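Local coordinates for protein 2-C-methyl-D-erythritol 4-phosphate cytidylyltransferase (Anaerococcus prevotii, PDB 4KT7) that probably transfers the cytidylyl group of CTP to 2-C-methyl-D-erythritol 4-phosphate, releasing diphosphate, in the DXP pathway of isoprenoid biosynthesis, at residues Met4-Ala16 / Leu99-Gly111. Numbering follows the deposited sequence.
Sequences MIDGKFISAIITA and LDPQSELVLTHDG
Phe9, at the N-terminal end of the parallel pairing of strands 10-16 and 105-110, lies against the turn Asp100-Ser103. From CB outward, its atoms travel along that turn: CB rests on Gln102 O at 3.4 Å, CD2 meets the amide carbon CD of Gln102, CD1 lies 3.7 Å from Ser103 CA, and CE1 and CZ end on Asp100 CB. Because CG stands anti to the backbone N (chi1 -170°), the ring is directed at the turn, which meets it obliquely, with its plane only 25° from that of the Asp100 carboxylate. A large flat residue suits this place, since one ring spans three residues. Asp100 suits its own, OD1 using its anti lone pair to accept from Gln102 N in an Asx turn.

Beyond the ring, Phe9 O takes two backbone bonds, from Glu104 N and Leu105 N, and a parallel ladder runs from Ser11 N to Gly111 N, its last donor lying above the plane of the Thr15 carbonyl. Small serines allow a close polar meeting: Ser103 OG donates to Ser11 OG at 2.7 Å, and Ser11 OG is also hydrogen-bonded to Glu55 OE2, on the neighbouring strand 55-60. On the same face, branched Ile13 sets CD1 against Val106 CG2, 3.8 Å away, and CG1 against Leu99 CD2. On the other face, Leu105 CD1 reaches Ile5 CG2 at 3.6 Å, and Ala12 CB offers a small surface to Leu107 CD2. Ile13 and Leu105 suit these buried places, their branched ends packing without polar groups to satisfy.

The pair forms the middle of the mixed sheet of this GT-A-type cytidylyltransferase fold: strand 55-60 flanks 10-16 in parallel, strand 168-172 runs antiparallel beside 105-110, and helix 118-127 packs on the face bearing Ile10 and Leu107.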
HETATM    1  N   MSE A   4     -22.034  23.154  14.145  1.00 52.30           N
HETATM    2  CA  MSE A   4     -22.774  21.902  13.955  1.00 47.85           C
HETATM    3  C   MSE A   4     -22.336  20.837  14.962  1.00 43.95           C
HETATM    4  O   MSE A   4     -22.953  19.775  15.079  1.00 43.53           O
HETATM    5  CB  MSE A   4     -22.614  21.393  12.517  1.00 45.17           C
HETATM    6  CG  MSE A   4     -23.297  22.279  11.468  1.00 48.91           C
HETATM    7 SE   MSE A   4     -25.241  22.155  11.501  0.63 56.91          SE
HETATM    8  CE  MSE A   4     -25.426  20.442  10.579  1.00 52.92           C
ATOM      9  N   ILE A   5     -21.274  21.139  15.702  1.00 44.00           N
ATOM     10  CA  ILE A   5     -20.779  20.224  16.730  1.00 45.72           C
ATOM     11  C   ILE A   5     -20.785  20.894  18.116  1.00 41.44           C
ATOM     12  O   ILE A   5     -19.780  20.891  18.830  1.00 36.50           O
ATOM     13  CB  ILE A   5     -19.384  19.653  16.361  1.00 41.96           C
ATOM     14  CG1 ILE A   5     -19.322  19.336  14.859  1.00 44.47           C
ATOM     15  CG2 ILE A   5     -19.088  18.396  17.175  1.00 42.15           C
ATOM     16  CD1 ILE A   5     -17.955  18.881  14.368  1.00 47.37           C
ATOM     17  N   ASP A   6     -21.938  21.469  18.464  1.00 53.38           N
ATOM     18  CA  ASP A   6     -22.207  22.057  19.785  1.00 56.61           C
ATOM     19  C   ASP A   6     -21.213  23.118  20.238  1.00 53.11           C
ATOM     20  O   ASP A   6     -21.142  23.427  21.428  1.00 58.22           O
ATOM     21  CB  ASP A   6     -22.322  20.967  20.858  1.00 53.82           C
ATOM     22  CG  ASP A   6     -23.373  19.935  20.522  1.00 57.61           C
ATOM     23  OD1 ASP A   6     -24.391  20.311  19.898  1.00 62.98           O
ATOM     24  OD2 ASP A   6     -23.179  18.749  20.870  1.00 53.55           O
ATOM     25  N   GLY A   7     -20.457  23.675  19.295  1.00 48.17           N
ATOM     26  CA  GLY A   7     -19.460  24.682  19.613  1.00 40.66           C
ATOM     27  C   GLY A   7     -18.378  24.124  20.509  1.00 38.01           C
ATOM     28  O   GLY A   7     -17.707  24.874  21.221  1.00 39.48           O
ATOM     29  N   LYS A   8     -18.201  22.804  20.471  1.00 30.71           N
ATOM     30  CA  LYS A   8     -17.174  22.144  21.276  1.00 28.70           C
ATOM     31  C   LYS A   8     -15.782  22.565  20.845  1.00 32.16           C
ATOM     32  O   LYS A   8     -15.501  22.668  19.649  1.00 37.04           O
ATOM     33  CB  LYS A   8     -17.292  20.621  21.175  1.00 29.32           C
ATOM     34  CG  LYS A   8     -18.525  20.019  21.839  1.00 34.08           C
ATOM     35  CD  LYS A   8     -18.704  18.582  21.356  1.00 37.46           C
ATOM     36  CE  LYS A   8     -19.667  17.807  22.229  1.00 44.29           C
ATOM     37  NZ  LYS A   8     -19.796  16.416  21.726  1.00 47.49           N
ATOM     38  N   PHE A   9     -14.915  22.784  21.831  1.00 27.65           N
ATOM     39  CA  PHE A   9     -13.514  23.138  21.629  1.00 26.32           C
ATOM     40  C   PHE A   9     -12.780  21.957  20.992  1.00 25.66           C
ATOM     41  O   PHE A   9     -12.838  20.837  21.515  1.00 20.35           O
ATOM     42  CB  PHE A   9     -12.923  23.444  23.007  1.00 26.14           C
ATOM     43  CG  PHE A   9     -11.557  24.065  22.986  1.00 28.26           C
ATOM     44  CD1 PHE A   9     -10.439  23.312  22.693  1.00 25.26           C
ATOM     45  CD2 PHE A   9     -11.386  25.395  23.350  1.00 26.02           C
ATOM     46  CE1 PHE A   9      -9.181  23.884  22.710  1.00 26.00           C
ATOM     47  CE2 PHE A   9     -10.119  25.968  23.377  1.00 21.88           C
ATOM     48  CZ  PHE A   9      -9.023  25.209  23.056  1.00 26.76           C
ATOM     49  N   ILE A  10     -12.081  22.209  19.882  1.00 24.98           N
ATOM     50  CA  ILE A  10     -11.361  21.154  19.154  1.00 23.48           C
ATOM     51  C   ILE A  10      -9.847  21.344  19.287  1.00 31.13           C
ATOM     52  O   ILE A  10      -9.327  22.445  19.062  1.00 24.79           O
ATOM     53  CB  ILE A  10     -11.741  21.138  17.637  1.00 26.92           C
ATOM     54  CG1 ILE A  10     -13.258  20.977  17.460  1.00 25.10           C
ATOM     55  CG2 ILE A  10     -10.973  20.032  16.894  1.00 23.12           C
ATOM     56  CD1 ILE A  10     -13.747  21.071  16.008  1.00 26.73           C
ATOM     57  N   SER A  11      -9.140  20.281  19.677  1.00 17.85           N
ATOM     58  CA  SER A  11      -7.672  20.325  19.742  1.00 22.33           C
ATOM     59  C   SER A  11      -7.080  19.442  18.656  1.00 20.48           C
ATOM     60  O   SER A  11      -7.681  18.432  18.284  1.00 23.68           O
ATOM     61  CB  SER A  11      -7.165  19.805  21.087  1.00 21.92           C
ATOM     62  OG  SER A  11      -7.742  20.521  22.159  1.00 24.11           O
ATOM     63  N   ALA A  12      -5.905  19.817  18.141  1.00 19.31           N
ATOM     64  CA  ALA A  12      -5.176  18.941  17.223  1.00 17.59           C
ATOM     65  C   ALA A  12      -3.816  18.629  17.813  1.00 22.88           C
ATOM     66  O   ALA A  12      -3.150  19.519  18.361  1.00 21.09           O
ATOM     67  CB  ALA A  12      -5.034  19.569  15.842  1.00 19.47           C
ATOM     68  N   ILE A  13      -3.437  17.357  17.721  1.00 16.24           N
ATOM     69  CA  ILE A  13      -2.145  16.870  18.158  1.00 15.54           C
ATOM     70  C   ILE A  13      -1.385  16.419  16.909  1.00 17.11           C
ATOM     71  O   ILE A  13      -1.802  15.473  16.244  1.00 21.07           O
ATOM     72  CB  ILE A  13      -2.321  15.656  19.111  1.00 14.59           C
ATOM     73  CG1 ILE A  13      -3.001  16.091  20.414  1.00 17.39           C
ATOM     74  CG2 ILE A  13      -0.986  15.001  19.416  1.00 16.99           C
ATOM     75  CD1 ILE A  13      -3.293  14.935  21.379  1.00 17.14           C
ATOM     76  N   ILE A  14      -0.293  17.114  16.580  1.00 17.53           N
ATOM     77  CA  ILE A  14       0.552  16.772  15.433  1.00 24.13           C
ATOM     78  C   ILE A  14       1.807  16.076  15.952  1.00 29.07           C
ATOM     79  O   ILE A  14       2.614  16.691  16.663  1.00 28.13           O
ATOM     80  CB  ILE A  14       1.039  18.030  14.690  1.00 31.16           C
ATOM     81  CG1 ILE A  14      -0.131  18.929  14.262  1.00 35.80           C
ATOM     82  CG2 ILE A  14       1.879  17.630  13.492  1.00 22.60           C
ATOM     83  CD1 ILE A  14      -1.063  18.285  13.267  1.00 36.25           C
ATOM     84  N   THR A  15       1.996  14.804  15.625  1.00 23.02           N
ATOM     85  CA  THR A  15       3.167  14.119  16.155  1.00 25.28           C
ATOM     86  C   THR A  15       4.376  14.276  15.246  1.00 32.18           C
ATOM     87  O   THR A  15       4.358  13.857  14.078  1.00 38.99           O
ATOM     88  CB  THR A  15       2.892  12.627  16.458  1.00 34.02           C
ATOM     89  OG1 THR A  15       2.419  11.979  15.275  1.00 31.33           O
ATOM     90  CG2 THR A  15       1.848  12.488  17.575  1.00 39.25           C
ATOM     91  N   ALA A  16       5.430  14.886  15.789  1.00 29.31           N
ATOM     92  CA  ALA A  16       6.713  14.967  15.101  1.00 23.36           C
ATOM     93  C   ALA A  16       7.864  14.462  15.993  1.00 32.73           C
ATOM     94  O   ALA A  16       8.984  14.977  15.934  1.00 35.41           O
ATOM     95  CB  ALA A  16       6.979  16.403  14.628  1.00 26.93           C
ATOM     96  N   LEU A  99      -3.496  18.983  26.550  1.00 24.93           N
ATOM     97  CA  LEU A  99      -4.650  19.640  25.935  1.00 23.30           C
ATOM     98  C   LEU A  99      -5.303  20.622  26.912  1.00 26.64           C
ATOM     99  O   LEU A  99      -5.293  20.409  28.129  1.00 22.29           O
ATOM    100  CB  LEU A  99      -5.688  18.610  25.439  1.00 25.02           C
ATOM    101  CG  LEU A  99      -5.228  17.638  24.338  1.00 24.61           C
ATOM    102  CD1 LEU A  99      -6.354  16.735  23.854  1.00 28.44           C
ATOM    103  CD2 LEU A  99      -4.638  18.399  23.165  1.00 25.11           C
ATOM    104  N   ASP A 100      -5.846  21.706  26.364  1.00 23.63           N
ATOM    105  CA  ASP A 100      -6.624  22.681  27.120  1.00 30.67           C
ATOM    106  C   ASP A 100      -7.734  21.969  27.904  1.00 31.15           C
ATOM    107  O   ASP A 100      -8.337  21.025  27.388  1.00 31.56           O
ATOM    108  CB  ASP A 100      -7.248  23.644  26.121  1.00 34.43           C
ATOM    109  CG  ASP A 100      -7.768  24.887  26.767  1.00 36.99           C
ATOM    110  OD1 ASP A 100      -8.851  24.817  27.390  1.00 35.52           O
ATOM    111  OD2 ASP A 100      -7.101  25.939  26.642  1.00 41.02           O
ATOM    112  N   PRO A 101      -8.004  22.402  29.148  1.00 32.74           N
ATOM    113  CA  PRO A 101      -9.051  21.763  29.962  1.00 34.13           C
ATOM    114  C   PRO A 101     -10.430  21.786  29.297  1.00 31.04           C
ATOM    115  O   PRO A 101     -11.282  20.941  29.593  1.00 26.96           O
ATOM    116  CB  PRO A 101      -9.087  22.628  31.226  1.00 34.98           C
ATOM    117  CG  PRO A 101      -7.732  23.235  31.308  1.00 36.66           C
ATOM    118  CD  PRO A 101      -7.312  23.472  29.888  1.00 36.95           C
ATOM    119  N   GLN A 102     -10.642  22.746  28.400  1.00 27.62           N
ATOM    120  CA  GLN A 102     -11.922  22.881  27.705  1.00 28.49           C
ATOM    121  C   GLN A 102     -12.043  21.919  26.512  1.00 26.50           C
ATOM    122  O   GLN A 102     -13.129  21.736  25.962  1.00 30.41           O
ATOM    123  CB  GLN A 102     -12.106  24.338  27.255  1.00 40.85           C
ATOM    124  CG  GLN A 102     -13.422  24.640  26.555  1.00 49.95           C
ATOM    125  CD  GLN A 102     -13.565  26.110  26.201  1.00 58.65           C
ATOM    126  OE1 GLN A 102     -12.863  26.963  26.751  1.00 64.28           O
ATOM    127  NE2 GLN A 102     -14.479  26.413  25.280  1.00 58.69           N
ATOM    128  N   SER A 103     -10.944  21.272  26.132  1.00 24.51           N
ATOM    129  CA  SER A 103     -10.968  20.428  24.933  1.00 28.36           C
ATOM    130  C   SER A 103     -11.998  19.283  25.006  1.00 25.30           C
ATOM    131  O   SER A 103     -11.962  18.455  25.921  1.00 25.96           O
ATOM    132  CB  SER A 103      -9.583  19.847  24.673  1.00 21.12           C
ATOM    133  OG  SER A 103      -9.613  19.085  23.474  1.00 23.77           O
ATOM    134  N   GLU A 104     -12.927  19.223  24.053  1.00 22.92           N
ATOM    135  CA  GLU A 104     -13.877  18.108  24.045  1.00 21.80           C
ATOM    136  C   GLU A 104     -13.688  17.164  22.871  1.00 21.06           C
ATOM    137  O   GLU A 104     -14.241  16.062  22.867  1.00 24.12           O
ATOM    138  CB  GLU A 104     -15.319  18.608  24.052  1.00 23.90           C
ATOM    139  CG  GLU A 104     -15.742  19.304  25.328  1.00 53.73           C
ATOM    140  CD  GLU A 104     -17.196  19.039  25.661  1.00 57.28           C
ATOM    141  OE1 GLU A 104     -17.509  17.894  26.065  1.00 59.86           O
ATOM    142  OE2 GLU A 104     -18.024  19.965  25.505  1.00 54.77           O
ATOM    143  N   LEU A 105     -12.946  17.608  21.862  1.00 20.88           N
ATOM    144  CA  LEU A 105     -12.694  16.794  20.663  1.00 23.79           C
ATOM    145  C   LEU A 105     -11.223  16.880  20.295  1.00 21.50           C
ATOM    146  O   LEU A 105     -10.628  17.947  20.410  1.00 24.67           O
ATOM    147  CB  LEU A 105     -13.544  17.300  19.492  1.00 22.96           C
ATOM    148  CG  LEU A 105     -15.060  17.275  19.668  1.00 24.46           C
ATOM    149  CD1 LEU A 105     -15.759  18.097  18.581  1.00 26.54           C
ATOM    150  CD2 LEU A 105     -15.588  15.843  19.684  1.00 20.78           C
ATOM    151  N   VAL A 106     -10.615  15.774  19.864  1.00 16.44           N
ATOM    152  CA  VAL A 106      -9.197  15.815  19.513  1.00 15.72           C
ATOM    153  C   VAL A 106      -8.951  15.142  18.177  1.00 27.17           C
ATOM    154  O   VAL A 106      -9.427  14.024  17.931  1.00 18.36           O
ATOM    155  CB  VAL A 106      -8.290  15.197  20.610  1.00 20.27           C
ATOM    156  CG1 VAL A 106      -8.781  13.834  21.019  1.00 20.29           C
ATOM    157  CG2 VAL A 106      -6.836  15.116  20.142  1.00 21.92           C
ATOM    158  N   LEU A 107      -8.248  15.852  17.302  1.00 15.79           N
ATOM    159  CA  LEU A 107      -7.799  15.302  16.030  1.00 18.02           C
ATOM    160  C   LEU A 107      -6.293  15.040  16.133  1.00 23.16           C
ATOM    161  O   LEU A 107      -5.544  15.846  16.691  1.00 22.70           O
ATOM    162  CB  LEU A 107      -8.116  16.309  14.906  1.00 18.31           C
ATOM    163  CG  LEU A 107      -7.603  16.069  13.481  1.00 19.20           C
ATOM    164  CD1 LEU A 107      -8.622  16.614  12.472  1.00 19.00           C
ATOM    165  CD2 LEU A 107      -6.246  16.738  13.263  1.00 23.37           C
ATOM    166  N   THR A 108      -5.840  13.904  15.614  1.00 21.45           N
ATOM    167  CA  THR A 108      -4.415  13.597  15.630  1.00 19.86           C
ATOM    168  C   THR A 108      -3.946  13.521  14.189  1.00 22.78           C
ATOM    169  O   THR A 108      -4.730  13.162  13.315  1.00 22.16           O
ATOM    170  CB  THR A 108      -4.140  12.259  16.328  1.00 21.23           C
ATOM    171  OG1 THR A 108      -4.798  11.197  15.606  1.00 23.63           O
ATOM    172  CG2 THR A 108      -4.692  12.300  17.736  1.00 18.76           C
ATOM    173  N   HIS A 109      -2.685  13.851  13.928  1.00 18.10           N
ATOM    174  CA  HIS A 109      -2.162  13.745  12.562  1.00 18.35           C
ATOM    175  C   HIS A 109      -0.650  13.626  12.597  1.00 24.04           C
ATOM    176  O   HIS A 109      -0.003  14.246  13.459  1.00 26.36           O
ATOM    177  CB  HIS A 109      -2.564  14.964  11.732  1.00 16.45           C
ATOM    178  CG  HIS A 109      -2.102  14.914  10.302  1.00 19.32           C
ATOM    179  ND1 HIS A 109      -2.702  14.102   9.352  1.00 18.82           N
ATOM    180  CD2 HIS A 109      -1.123  15.584   9.660  1.00 18.69           C
ATOM    181  CE1 HIS A 109      -2.112  14.298   8.184  1.00 22.61           C
ATOM    182  NE2 HIS A 109      -1.150  15.185   8.337  1.00 19.86           N
ATOM    183  N   ASP A 110      -0.094  12.842  11.665  1.00 21.27           N
ATOM    184  CA  ASP A 110       1.354  12.640  11.582  1.00 18.69           C
ATOM    185  C   ASP A 110       2.017  13.874  11.004  1.00 24.58           C
ATOM    186  O   ASP A 110       1.675  14.313   9.895  1.00 28.71           O
ATOM    187  CB  ASP A 110       1.715  11.458  10.657  1.00 23.53           C
ATOM    188  CG  ASP A 110       1.173  10.122  11.142  1.00 34.15           C
ATOM    189  OD1 ASP A 110       0.958   9.962  12.370  1.00 36.39           O
ATOM    190  OD2 ASP A 110       0.975   9.219  10.284  1.00 35.61           O
ATOM    191  N   GLY A 111       2.994  14.418  11.719  1.00 21.11           N
ATOM    192  CA  GLY A 111       3.770  15.516  11.186  1.00 20.94           C
ATOM    193  C   GLY A 111       4.410  15.226   9.833  1.00 27.74           C
ATOM    194  O   GLY A 111       4.625  16.151   9.037  1.00 28.27           O
TER
HETATM  195  O   HOH W   1     -17.421  15.327  23.122  1.00 42.06           O
HETATM  196  O   HOH W   2      -0.570  10.829  14.369  1.00 29.03           O